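Local atomic coordinates of D-aminoacyl-tRNA deacylase (Archaeoglobus fulgidus, PDB entry 1YQE), a protein that probably hydrolyses D-aminoacyl-tRNAs to free tRNA and D-amino acids, a zinc-dependent deacylase activity that protects against the toxicity of mischarged tRNA. Residues A[5-10]-A[67-72]; A[22-27]-A[46-51]. All coordinates share one frame; numbering follows the deposited sequence.

Interaction 1 of 2, residues A[5-10]-A[67-72]; sequences MKLVVC and KYIDFE
Leu7 lays its CD2 methyl over one face of the Phe71 ring, 3.5 Å from the ring centroid and 7° off the normal, a well-centred CH-pi contact. With CG anti to the backbone N (chi1 173°) the isobutyl group is carried toward the ring, and chi2 (62°) sends CD2 over the face and CD1 to Ile69 CD1 at 4.0 Å, where the two side chains cross at about a right angle. Nearby, the backbones join: Met5 O accepts Glu72 N at 2.8 Å and also takes a CA-H...O contact from Phe71 CA at 3.1 Å. A water accepts from Met5 N and donates to Asp70 O, the latter at 2.6 Å. On the flank, Lys6 NZ forms a salt bridge with Glu72 OE2 at 3.1 Å, meeting the oxygen nearly in line with its C-O bond; a bend at the end of the lysine chain turns the ammonium there. The same NZ also donates to Ile181 O, while Lys150 makes a cation-pi contact with Phe71. Strand 6-11 is an inner strand of the mixed eight-stranded sheet, parallel to both neighbours, 47-51 and 73-81, and the loop from helix 61-65 into strand 73-81 packs on its start.

Interaction 2 of 2, residues A[22-27]-A[46-51]; sequences DNLLTF and FYIAET
Asn23 O, one residue before a type I turn from Leu24 to Phe27, accepts both Thr26 N and Thr26 OG1, the hydroxyl at 2.8 Å, and lies over a face of the Phe27 ring. Next along the chain, Leu24 O accepts Phe27 N at 3.2 Å and also meets Phe46 at the ring's edge, where CZ lies 3.5 Å from it. Phe46 thus comes to the turn edge-on: its CE1 touches Leu24 CG at 3.7 Å, and Phe27 CB stands near the ring plane beside CE2. Ile48 extends its CD1 methyl to Leu24 CB at 3.7 Å and to Leu25 CD2 at 3.9 Å; CG1 anti to the carbonyl carbon (chi1 -62°) with a straight chain beyond it carries that methyl across. This is the helix-on-sheet packing of an alpha/beta layer: the C-terminal part of helix 15-24 and the turn lie against strand 47-51. With an alanine in place of Phe46, a gap would probably open beside Leu24 and Phe27, and Phe30 would lose its edge-to-face partner. Helix 167-182 adds Ala174 against Leu24 and Leu178 against Phe27. Further along the strand, Glu50 OE1 makes a salt bridge with Lys21.

How the interactions relate
The centres of the two contacts lie about 11 Å apart, and neighbouring strands of one sheet join them. Val8 O to Ala49 N (2.8 Å) and Val8 N to Tyr47 O (3.0 Å) are probable hydrogen bonds between 5-10 and 46-51. Tyr47 bridges the rest: its CZ packs 3.3 Å from Met5 SD, and its CE1 lies 3.4 Å from Asp70 O. Adjacent residues of strand 6-11 serve the two: Leu7 turns to interaction 1, and Val8, on the opposite face of the strand, touches Leu24 of interaction 2. Neither contact includes a residue of the pyrophosphate pocket, but the chain leads to it from both: 46-51 runs on toward Arg54 and Ile56, and 67-72 leads into strand 73-81, whose last residues Arg79, His80 and Ser81 line the pocket.

Interaction 1 of 2, residues A[5-10]-A[67-72]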
ATOM      1  N   MET A   5       4.378  15.503  -8.940  1.00 31.49           N
ATOM      2  CA  MET A   5       4.257  15.562  -7.495  1.00 29.55           C
ATOM      3  C   MET A   5       3.412  14.438  -6.918  1.00 26.54           C
ATOM      4  O   MET A   5       2.546  13.879  -7.594  1.00 25.05           O
ATOM      5  CB  MET A   5       3.684  16.912  -7.077  1.00 32.71           C
ATOM      6  CG  MET A   5       4.488  18.078  -7.602  1.00 35.41           C
ATOM      7  SD  MET A   5       3.927  19.625  -6.929  1.00 41.21           S
ATOM      8  CE  MET A   5       5.062  19.811  -5.565  1.00 40.39           C
ATOM      9  N   LYS A   6       3.678  14.115  -5.659  1.00 24.47           N
ATOM     10  CA  LYS A   6       2.962  13.057  -4.965  1.00 22.42           C
ATOM     11  C   LYS A   6       1.858  13.652  -4.102  1.00 21.85           C
ATOM     12  O   LYS A   6       1.996  14.750  -3.565  1.00 21.80           O
ATOM     13  CB  LYS A   6       3.950  12.239  -4.130  1.00 22.87           C
ATOM     14  CG  LYS A   6       5.046  11.620  -4.996  1.00 22.39           C
ATOM     15  CD  LYS A   6       6.002  10.751  -4.205  1.00 21.32           C
ATOM     16  CE  LYS A   6       6.987  10.053  -5.130  1.00 22.49           C
ATOM     17  NZ  LYS A   6       7.926  11.008  -5.775  1.00 24.45           N
ATOM     18  N   LEU A   7       0.755  12.918  -3.978  1.00 20.55           N
ATOM     19  CA  LEU A   7      -0.394  13.384  -3.216  1.00 18.38           C
ATOM     20  C   LEU A   7      -0.764  12.479  -2.051  1.00 18.45           C
ATOM     21  O   LEU A   7      -0.981  11.278  -2.229  1.00 18.60           O
ATOM     22  CB  LEU A   7      -1.606  13.507  -4.147  1.00 17.61           C
ATOM     23  CG  LEU A   7      -2.977  13.814  -3.536  1.00 17.00           C
ATOM     24  CD1 LEU A   7      -2.960  15.167  -2.850  1.00 18.54           C
ATOM     25  CD2 LEU A   7      -4.030  13.798  -4.646  1.00 16.23           C
ATOM     26  N   VAL A   8      -0.829  13.063  -0.861  1.00 18.71           N
ATOM     27  CA  VAL A   8      -1.217  12.328   0.340  1.00 17.98           C
ATOM     28  C   VAL A   8      -2.702  12.617   0.538  1.00 17.86           C
ATOM     29  O   VAL A   8      -3.120  13.771   0.525  1.00 17.96           O
ATOM     30  CB  VAL A   8      -0.421  12.806   1.571  1.00 17.15           C
ATOM     31  CG1 VAL A   8      -0.908  12.079   2.829  1.00 18.07           C
ATOM     32  CG2 VAL A   8       1.058  12.543   1.354  1.00 15.10           C
ATOM     33  N   VAL A   9      -3.497  11.566   0.701  1.00 18.80           N
ATOM     34  CA  VAL A   9      -4.939  11.709   0.871  1.00 19.25           C
ATOM     35  C   VAL A   9      -5.402  11.162   2.211  1.00 19.75           C
ATOM     36  O   VAL A   9      -5.027  10.054   2.593  1.00 20.23           O
ATOM     37  CB  VAL A   9      -5.699  10.946  -0.239  1.00 18.06           C
ATOM     38  CG1 VAL A   9      -7.198  10.973   0.038  1.00 20.00           C
ATOM     39  CG2 VAL A   9      -5.389  11.550  -1.598  1.00 20.28           C
ATOM     40  N   CYS A  10      -6.226  11.935   2.914  1.00 21.78           N
ATOM     41  CA  CYS A  10      -6.759  11.513   4.207  1.00 23.87           C
ATOM     42  C   CYS A  10      -8.243  11.849   4.331  1.00 25.12           C
ATOM     43  O   CYS A  10      -8.789  12.620   3.539  1.00 23.56           O
ATOM     44  CB  CYS A  10      -5.986  12.168   5.356  1.00 25.44           C
ATOM     45  SG  CYS A  10      -6.086  13.970   5.430  1.00 27.68           S
ATOM     46  N   LYS A  67      -8.817  16.891 -11.200  1.00 22.41           N
ATOM     47  CA  LYS A  67      -9.438  18.021 -11.869  1.00 23.48           C
ATOM     48  C   LYS A  67      -8.805  19.315 -11.363  1.00 23.15           C
ATOM     49  O   LYS A  67      -8.745  20.311 -12.082  1.00 22.15           O
ATOM     50  CB  LYS A  67     -10.942  18.038 -11.583  1.00 25.35           C
ATOM     51  CG  LYS A  67     -11.676  19.263 -12.108  1.00 26.88           C
ATOM     52  CD  LYS A  67     -13.145  19.228 -11.704  1.00 29.96           C
ATOM     53  CE  LYS A  67     -13.846  20.546 -11.998  1.00 30.74           C
ATOM     54  NZ  LYS A  67     -15.264  20.529 -11.511  1.00 31.44           N
ATOM     55  N   TYR A  68      -8.312  19.286 -10.128  1.00 22.71           N
ATOM     56  CA  TYR A  68      -7.727  20.470  -9.519  1.00 25.07           C
ATOM     57  C   TYR A  68      -6.203  20.490  -9.426  1.00 24.74           C
ATOM     58  O   TYR A  68      -5.603  21.564  -9.315  1.00 23.85           O
ATOM     59  CB  TYR A  68      -8.327  20.671  -8.129  1.00 24.93           C
ATOM     60  CG  TYR A  68      -9.827  20.488  -8.099  1.00 27.01           C
ATOM     61  CD1 TYR A  68     -10.398  19.317  -7.596  1.00 27.07           C
ATOM     62  CD2 TYR A  68     -10.678  21.485  -8.573  1.00 28.84           C
ATOM     63  CE1 TYR A  68     -11.783  19.147  -7.563  1.00 28.90           C
ATOM     64  CE2 TYR A  68     -12.061  21.325  -8.547  1.00 29.42           C
ATOM     65  CZ  TYR A  68     -12.608  20.156  -8.040  1.00 29.70           C
ATOM     66  OH  TYR A  68     -13.976  20.003  -8.001  1.00 29.65           O
ATOM     67  N   ILE A  69      -5.581  19.314  -9.459  1.00 23.34           N
ATOM     68  CA  ILE A  69      -4.122  19.225  -9.385  1.00 22.84           C
ATOM     69  C   ILE A  69      -3.561  18.010 -10.100  1.00 21.47           C
ATOM     70  O   ILE A  69      -4.248  17.010 -10.286  1.00 20.43           O
ATOM     71  CB  ILE A  69      -3.616  19.160  -7.923  1.00 22.99           C
ATOM     72  CG1 ILE A  69      -4.447  18.148  -7.128  1.00 19.21           C
ATOM     73  CG2 ILE A  69      -3.648  20.542  -7.299  1.00 25.14           C
ATOM     74  CD1 ILE A  69      -3.858  17.809  -5.763  1.00 20.11           C
ATOM     75  N   ASP A  70      -2.297  18.112 -10.495  1.00 21.71           N
ATOM     76  CA  ASP A  70      -1.599  17.022 -11.168  1.00 21.04           C
ATOM     77  C   ASP A  70      -0.742  16.294 -10.142  1.00 21.35           C
ATOM     78  O   ASP A  70      -0.019  16.924  -9.364  1.00 20.14           O
ATOM     79  CB  ASP A  70      -0.683  17.559 -12.262  1.00 20.56           C
ATOM     80  CG  ASP A  70      -1.427  17.950 -13.512  1.00 22.36           C
ATOM     81  OD1 ASP A  70      -2.676  18.009 -13.489  1.00 20.25           O
ATOM     82  OD2 ASP A  70      -0.745  18.204 -14.524  1.00 24.28           O
ATOM     83  N   PHE A  71      -0.824  14.970 -10.143  1.00 20.07           N
ATOM     84  CA  PHE A  71      -0.038  14.158  -9.223  1.00 19.61           C
ATOM     85  C   PHE A  71       0.204  12.788  -9.848  1.00 19.98           C
ATOM     86  O   PHE A  71      -0.656  12.260 -10.551  1.00 20.13           O
ATOM     87  CB  PHE A  71      -0.756  14.048  -7.869  1.00 18.79           C
ATOM     88  CG  PHE A  71      -2.193  13.626  -7.972  1.00 18.01           C
ATOM     89  CD1 PHE A  71      -2.539  12.275  -7.940  1.00 18.10           C
ATOM     90  CD2 PHE A  71      -3.200  14.575  -8.107  1.00 16.93           C
ATOM     91  CE1 PHE A  71      -3.871  11.877  -8.039  1.00 17.20           C
ATOM     92  CE2 PHE A  71      -4.537  14.190  -8.208  1.00 19.24           C
ATOM     93  CZ  PHE A  71      -4.871  12.833  -8.171  1.00 16.77           C
ATOM     94  N   GLU A  72       1.390  12.231  -9.610  1.00 20.11           N
ATOM     95  CA  GLU A  72       1.764  10.940 -10.180  1.00 19.84           C
ATOM     96  C   GLU A  72       1.341   9.736  -9.352  1.00 17.90           C
ATOM     97  O   GLU A  72       1.327   8.614  -9.855  1.00 17.63           O
ATOM     98  CB  GLU A  72       3.277  10.886 -10.410  1.00 20.24           C
ATOM     99  CG  GLU A  72       4.097  11.280  -9.197  1.00 22.02           C
ATOM    100  CD  GLU A  72       5.592  11.224  -9.454  1.00 22.96           C
ATOM    101  OE1 GLU A  72       6.006  11.288 -10.632  1.00 23.21           O
ATOM    102  OE2 GLU A  72       6.355  11.126  -8.470  1.00 24.01           O
TER
HETATM  103  O   HOH W   1       2.453  17.586  -9.988  1.00 22.11           O

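Interaction 2 of 2, residues A[22-27]-A[46-51]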
ATOM      1  N   ASP A  22      -1.516  16.588  10.125  1.00 29.15           N
ATOM      2  CA  ASP A  22      -0.945  17.679  10.911  1.00 29.80           C
ATOM      3  C   ASP A  22       0.581  17.663  10.905  1.00 29.85           C
ATOM      4  O   ASP A  22       1.216  18.716  10.855  1.00 30.01           O
ATOM      5  CB  ASP A  22      -1.448  17.634  12.357  1.00 30.89           C
ATOM      6  CG  ASP A  22      -2.927  17.958  12.472  1.00 33.23           C
ATOM      7  OD1 ASP A  22      -3.390  18.886  11.777  1.00 33.11           O
ATOM      8  OD2 ASP A  22      -3.622  17.295  13.270  1.00 35.45           O
ATOM      9  N   ASN A  23       1.172  16.474  10.959  1.00 29.86           N
ATOM     10  CA  ASN A  23       2.627  16.361  10.957  1.00 28.67           C
ATOM     11  C   ASN A  23       3.212  16.685   9.585  1.00 28.18           C
ATOM     12  O   ASN A  23       4.243  17.349   9.481  1.00 26.74           O
ATOM     13  CB  ASN A  23       3.043  14.959  11.405  1.00 30.14           C
ATOM     14  CG  ASN A  23       2.853  14.747  12.898  1.00 31.67           C
ATOM     15  OD1 ASN A  23       3.552  15.353  13.715  1.00 32.62           O
ATOM     16  ND2 ASN A  23       1.902  13.896  13.262  1.00 30.95           N
ATOM     17  N   LEU A  24       2.540  16.218   8.536  1.00 28.20           N
ATOM     18  CA  LEU A  24       2.966  16.457   7.158  1.00 27.49           C
ATOM     19  C   LEU A  24       2.938  17.955   6.843  1.00 28.45           C
ATOM     20  O   LEU A  24       3.744  18.453   6.054  1.00 29.48           O
ATOM     21  CB  LEU A  24       2.033  15.709   6.196  1.00 25.60           C
ATOM     22  CG  LEU A  24       2.505  14.502   5.367  1.00 26.94           C
ATOM     23  CD1 LEU A  24       3.556  13.700   6.101  1.00 26.42           C
ATOM     24  CD2 LEU A  24       1.299  13.632   5.037  1.00 23.12           C
ATOM     25  N   LEU A  25       2.009  18.667   7.471  1.00 28.18           N
ATOM     26  CA  LEU A  25       1.853  20.102   7.259  1.00 27.18           C
ATOM     27  C   LEU A  25       3.019  20.949   7.765  1.00 29.09           C
ATOM     28  O   LEU A  25       3.173  22.096   7.353  1.00 28.31           O
ATOM     29  CB  LEU A  25       0.558  20.583   7.917  1.00 25.11           C
ATOM     30  CG  LEU A  25      -0.745  20.157   7.238  1.00 25.12           C
ATOM     31  CD1 LEU A  25      -1.928  20.456   8.157  1.00 21.00           C
ATOM     32  CD2 LEU A  25      -0.883  20.883   5.904  1.00 22.72           C
ATOM     33  N   THR A  26       3.836  20.395   8.656  1.00 29.24           N
ATOM     34  CA  THR A  26       4.974  21.144   9.183  1.00 30.91           C
ATOM     35  C   THR A  26       6.241  20.910   8.367  1.00 30.93           C
ATOM     36  O   THR A  26       7.252  21.584   8.571  1.00 31.48           O
ATOM     37  CB  THR A  26       5.268  20.765  10.641  1.00 31.46           C
ATOM     38  OG1 THR A  26       5.654  19.387  10.705  1.00 32.30           O
ATOM     39  CG2 THR A  26       4.038  20.981  11.503  1.00 30.89           C
ATOM     40  N   PHE A  27       6.175  19.966   7.435  1.00 29.55           N
ATOM     41  CA  PHE A  27       7.326  19.624   6.602  1.00 30.25           C
ATOM     42  C   PHE A  27       7.577  20.574   5.440  1.00 30.35           C
ATOM     43  O   PHE A  27       8.619  20.501   4.790  1.00 31.09           O
ATOM     44  CB  PHE A  27       7.170  18.200   6.066  1.00 30.63           C
ATOM     45  CG  PHE A  27       7.139  17.145   7.139  1.00 32.32           C
ATOM     46  CD1 PHE A  27       6.784  15.838   6.831  1.00 31.48           C
ATOM     47  CD2 PHE A  27       7.475  17.454   8.455  1.00 32.29           C
ATOM     48  CE1 PHE A  27       6.764  14.855   7.812  1.00 32.30           C
ATOM     49  CE2 PHE A  27       7.459  16.475   9.444  1.00 31.86           C
ATOM     50  CZ  PHE A  27       7.104  15.175   9.123  1.00 31.94           C
ATOM     51  N   PHE A  46       5.197  18.535  -1.864  1.00 25.43           N
ATOM     52  CA  PHE A  46       4.177  17.533  -2.144  1.00 24.69           C
ATOM     53  C   PHE A  46       2.798  18.117  -1.851  1.00 22.87           C
ATOM     54  O   PHE A  46       2.688  19.231  -1.348  1.00 21.23           O
ATOM     55  CB  PHE A  46       4.433  16.267  -1.313  1.00 23.18           C
ATOM     56  CG  PHE A  46       4.378  16.483   0.170  1.00 23.37           C
ATOM     57  CD1 PHE A  46       3.204  16.247   0.878  1.00 21.28           C
ATOM     58  CD2 PHE A  46       5.504  16.919   0.867  1.00 22.18           C
ATOM     59  CE1 PHE A  46       3.148  16.440   2.259  1.00 22.04           C
ATOM     60  CE2 PHE A  46       5.460  17.115   2.245  1.00 20.98           C
ATOM     61  CZ  PHE A  46       4.278  16.875   2.945  1.00 22.22           C
ATOM     62  N   TYR A  47       1.753  17.362  -2.176  1.00 24.01           N
ATOM     63  CA  TYR A  47       0.377  17.804  -1.975  1.00 22.62           C
ATOM     64  C   TYR A  47      -0.334  16.984  -0.909  1.00 23.48           C
ATOM     65  O   TYR A  47       0.068  15.862  -0.607  1.00 22.32           O
ATOM     66  CB  TYR A  47      -0.413  17.657  -3.274  1.00 23.03           C
ATOM     67  CG  TYR A  47       0.009  18.564  -4.405  1.00 24.83           C
ATOM     68  CD1 TYR A  47      -0.248  18.213  -5.728  1.00 22.57           C
ATOM     69  CD2 TYR A  47       0.614  19.798  -4.157  1.00 25.95           C
ATOM     70  CE1 TYR A  47       0.080  19.063  -6.775  1.00 24.47           C
ATOM     71  CE2 TYR A  47       0.943  20.658  -5.202  1.00 25.76           C
ATOM     72  CZ  TYR A  47       0.671  20.283  -6.507  1.00 26.92           C
ATOM     73  OH  TYR A  47       0.982  21.129  -7.547  1.00 29.43           O
ATOM     74  N   ILE A  48      -1.396  17.557  -0.349  1.00 23.59           N
ATOM     75  CA  ILE A  48      -2.218  16.880   0.648  1.00 24.06           C
ATOM     76  C   ILE A  48      -3.669  17.196   0.299  1.00 24.19           C
ATOM     77  O   ILE A  48      -4.002  18.337  -0.032  1.00 22.76           O
ATOM     78  CB  ILE A  48      -1.959  17.383   2.086  1.00 24.35           C
ATOM     79  CG1 ILE A  48      -0.510  17.120   2.499  1.00 25.58           C
ATOM     80  CG2 ILE A  48      -2.914  16.675   3.055  1.00 26.03           C
ATOM     81  CD1 ILE A  48      -0.162  17.641   3.890  1.00 24.24           C
ATOM     82  N   ALA A  49      -4.532  16.191   0.360  1.00 23.22           N
ATOM     83  CA  ALA A  49      -5.939  16.403   0.053  1.00 24.30           C
ATOM     84  C   ALA A  49      -6.794  15.775   1.138  1.00 26.27           C
ATOM     85  O   ALA A  49      -6.558  14.639   1.556  1.00 26.12           O
ATOM     86  CB  ALA A  49      -6.288  15.804  -1.306  1.00 23.47           C
ATOM     87  N   GLU A  50      -7.789  16.528   1.588  1.00 27.12           N
ATOM     88  CA  GLU A  50      -8.692  16.068   2.625  1.00 27.75           C
ATOM     89  C   GLU A  50     -10.071  15.899   1.997  1.00 26.96           C
ATOM     90  O   GLU A  50     -10.525  16.755   1.236  1.00 26.12           O
ATOM     91  CB  GLU A  50      -8.733  17.100   3.751  1.00 31.28           C
ATOM     92  CG  GLU A  50      -9.073  16.541   5.112  1.00 35.97           C
ATOM     93  CD  GLU A  50      -8.647  17.467   6.238  1.00 37.23           C
ATOM     94  OE1 GLU A  50      -8.844  17.103   7.413  1.00 38.74           O
ATOM     95  OE2 GLU A  50      -8.111  18.560   5.948  1.00 40.86           O
ATOM     96  N   THR A  51     -10.722  14.784   2.302  1.00 25.51           N
ATOM     97  CA  THR A  51     -12.048  14.499   1.770  1.00 26.40           C
ATOM     98  C   THR A  51     -12.944  14.036   2.910  1.00 25.64           C
ATOM     99  O   THR A  51     -12.457  13.510   3.909  1.00 25.10           O
ATOM    100  CB  THR A  51     -11.994  13.390   0.700  1.00 26.83           C
ATOM    101  OG1 THR A  51     -13.310  13.160   0.184  1.00 30.16           O
ATOM    102  CG2 THR A  51     -11.462  12.090   1.301  1.00 27.84           C
TER